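Long-range contact in N-Acetyltransferase, PseH (Campylobacter jejuni subsp. jejuni PT14, PDB 4XPL), which transfers an acetyl group from acetyl coenzyme A, probably to the 4-amino group of a UDP-linked sugar, the third step in making pseudaminic acid for flagellin: residues L10-E15 with K61-F66. The protein carries 8 engineered substitutions. Sequence-based numbering, arbitrary orientation.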
loop_
_atom_site.group_PDB
_atom_site.type_symbol
_atom_site.label_atom_id
_atom_site.label_comp_id
_atom_site.label_asym_id
_atom_site.label_seq_id
_atom_site.Cartn_x
_atom_site.Cartn_y
_atom_site.Cartn_z
ATOM N N LEU A 10 11.565 -4.237 0.204
ATOM C CA LEU A 10 10.805 -3.001 0.023
ATOM C C LEU A 10 11.667 -1.852 -0.501
ATOM O O LEU A 10 12.670 -1.495 0.101
ATOM C CB LEU A 10 10.182 -2.571 1.351
ATOM C CG LEU A 10 9.353 -3.636 2.053
ATOM C CD1 LEU A 10 8.813 -3.004 3.347
ATOM C CD2 LEU A 10 8.219 -4.100 1.158
ATOM N N LYS A 11 11.280 -1.274 -1.614
ATOM C CA LYS A 11 11.957 -0.075 -2.089
ATOM C C LYS A 11 11.054 1.135 -1.857
ATOM O O LYS A 11 9.994 1.245 -2.445
ATOM C CB LYS A 11 12.355 -0.197 -3.552
ATOM C CG LYS A 11 13.148 0.988 -4.104
ATOM C CD LYS A 11 13.794 0.620 -5.468
ATOM C CE LYS A 11 14.642 1.733 -5.987
ATOM N NZ LYS A 11 15.271 1.340 -7.270
ATOM N N ASN A 12 11.512 2.044 -0.999
ATOM C CA ASN A 12 10.798 3.281 -0.751
ATOM C C ASN A 12 10.628 4.103 -2.039
ATOM O O ASN A 12 11.583 4.309 -2.817
ATOM C CB ASN A 12 11.515 4.121 0.308
ATOM C CG ASN A 12 10.583 5.125 0.994
ATOM O OD1 ASN A 12 9.864 5.874 0.325
ATOM N ND2 ASN A 12 10.606 5.143 2.345
ATOM N N PHE A 13 9.401 4.571 -2.268
ATOM C CA PHE A 13 9.125 5.508 -3.356
ATOM C C PHE A 13 10.081 6.708 -3.401
ATOM O O PHE A 13 10.280 7.258 -4.467
ATOM C CB PHE A 13 7.669 6.036 -3.301
ATOM C CG PHE A 13 6.659 5.160 -4.021
ATOM C CD1 PHE A 13 6.755 3.774 -4.003
ATOM C CD2 PHE A 13 5.579 5.738 -4.688
ATOM C CE1 PHE A 13 5.808 2.972 -4.632
ATOM C CE2 PHE A 13 4.639 4.938 -5.341
ATOM C CZ PHE A 13 4.766 3.546 -5.306
ATOM N N THR A 14 10.626 7.133 -2.261
ATOM C CA THR A 14 11.596 8.241 -2.230
ATOM C C THR A 14 12.904 7.915 -2.994
ATOM O O THR A 14 13.644 8.829 -3.373
ATOM C CB THR A 14 11.947 8.713 -0.786
ATOM O OG1 THR A 14 12.446 7.618 0.008
ATOM C CG2 THR A 14 10.681 9.370 -0.085
ATOM N N GLU A 15 13.147 6.627 -3.229
ATOM C CA GLU A 15 14.304 6.174 -4.021
ATOM C C GLU A 15 13.984 5.655 -5.430
ATOM O O GLU A 15 14.888 5.122 -6.081
ATOM C CB GLU A 15 15.030 5.076 -3.256
ATOM C CG GLU A 15 15.901 5.598 -2.136
ATOM C CD GLU A 15 15.130 5.866 -0.888
ATOM O OE1 GLU A 15 14.775 4.879 -0.205
ATOM O OE2 GLU A 15 14.934 7.056 -0.562
ATOM N N LYS A 61 4.073 6.661 3.621
ATOM C CA LYS A 61 5.190 5.884 3.101
ATOM C C LYS A 61 4.630 4.920 2.060
ATOM O O LYS A 61 3.664 4.180 2.331
ATOM C CB LYS A 61 5.898 5.093 4.209
ATOM C CG LYS A 61 6.527 5.931 5.312
ATOM C CD LYS A 61 7.415 5.046 6.212
ATOM C CE LYS A 61 7.981 5.807 7.365
ATOM N NZ LYS A 61 9.087 6.693 6.902
ATOM N N TYR A 62 5.208 4.961 0.862
ATOM C CA TYR A 62 4.876 4.042 -0.209
ATOM C C TYR A 62 6.112 3.221 -0.532
ATOM O O TYR A 62 7.207 3.763 -0.561
ATOM C CB TYR A 62 4.471 4.845 -1.462
ATOM C CG TYR A 62 3.062 5.404 -1.441
ATOM C CD1 TYR A 62 2.685 6.361 -0.514
ATOM C CD2 TYR A 62 2.111 4.970 -2.355
ATOM C CE1 TYR A 62 1.395 6.860 -0.492
ATOM C CE2 TYR A 62 0.808 5.485 -2.346
ATOM C CZ TYR A 62 0.467 6.403 -1.416
ATOM O OH TYR A 62 -0.797 6.928 -1.373
ATOM N N PHE A 63 5.906 1.933 -0.799
ATOM C CA PHE A 63 6.942 1.018 -1.166
ATOM C C PHE A 63 6.608 0.246 -2.430
ATOM O O PHE A 63 5.447 -0.209 -2.636
ATOM C CB PHE A 63 7.147 0.029 -0.022
ATOM C CG PHE A 63 7.678 0.668 1.255
ATOM C CD1 PHE A 63 9.024 0.934 1.381
ATOM C CD2 PHE A 63 6.847 0.960 2.293
ATOM C CE1 PHE A 63 9.541 1.464 2.529
ATOM C CE2 PHE A 63 7.348 1.527 3.455
ATOM C CZ PHE A 63 8.697 1.768 3.564
ATOM N N LEU A 64 7.616 0.094 -3.274
ATOM C CA LEU A 64 7.575 -0.870 -4.371
ATOM C C LEU A 64 8.082 -2.182 -3.772
ATOM O O LEU A 64 9.164 -2.195 -3.158
ATOM C CB LEU A 64 8.433 -0.371 -5.526
ATOM C CG LEU A 64 8.460 -1.110 -6.861
ATOM C CD1 LEU A 64 7.076 -1.172 -7.445
ATOM C CD2 LEU A 64 9.418 -0.458 -7.845
ATOM N N VAL A 65 7.337 -3.259 -3.963
ATOM C CA VAL A 65 7.676 -4.551 -3.377
ATOM C C VAL A 65 8.293 -5.477 -4.421
ATOM O O VAL A 65 7.719 -5.695 -5.482
ATOM C CB VAL A 65 6.452 -5.220 -2.759
ATOM C CG1 VAL A 65 6.845 -6.605 -2.102
ATOM C CG2 VAL A 65 5.789 -4.245 -1.728
ATOM N N PHE A 66 9.448 -6.044 -4.077
ATOM C CA PHE A 66 10.147 -6.959 -4.915
ATOM C C PHE A 66 10.161 -8.371 -4.306
ATOM O O PHE A 66 10.290 -8.561 -3.084
ATOM C CB PHE A 66 11.601 -6.511 -5.097
ATOM C CG PHE A 66 11.772 -5.261 -5.945
ATOM C CD1 PHE A 66 11.485 -4.021 -5.426
ATOM C CD2 PHE A 66 12.296 -5.334 -7.222
ATOM C CE1 PHE A 66 11.680 -2.875 -6.183
ATOM C CE2 PHE A 66 12.473 -4.198 -7.990
ATOM C CZ PHE A 66 12.145 -2.961 -7.445
HETATM O O HOH W 1 7.394 6.955 0.754
HETATM O O HOH W 2 9.633 7.604 3.604
#
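N12 OD1 is gripped twice: the T14 backbone N donates to it at 3.0 Å, closing an Asx turn, and a water hydrogen-bonds to it at 2.7 Å. That water also accepts from Y62 N, so it bridges the two segments where the edge strand 8-12 of the GNAT sheet gives way to a 3-10 turn. Before the turn, 8-12 pairs antiparallel with strand 61-67; K11 and L64 form the hydrogen-bonded pair, K11 N reaching L64 O at 2.8 Å and K11 O taking L64 N in return. F13 N still donates to Y62 O (2.9 Å, nearly straight at 178°), carrying the ladder one step past the strand end. Here the F13 ring lies against Y62, whose CB sits over one face, 3.5 Å from the centroid, while L64 N lies at its edge. Helix 41-56 adds F50, L51 and L54 around this phenyl, and F50 also meets the Y62 ring edge-to-face. L10, N12, F63 and V65 share the face opposite K11 and L64; L10 CB meets F63 CD1 at 3.7 Å, and Y109 of helix 99-114 packs edge-to-face on F63. N12 holds CG anti to its own N (chi1 -158°), which sets the amide obliquely beside the F63 ring, their planes 58° apart. Extended past F66 to a salt bridge with E20, K11 keeps its CB 3.8 Å from F66 CE1.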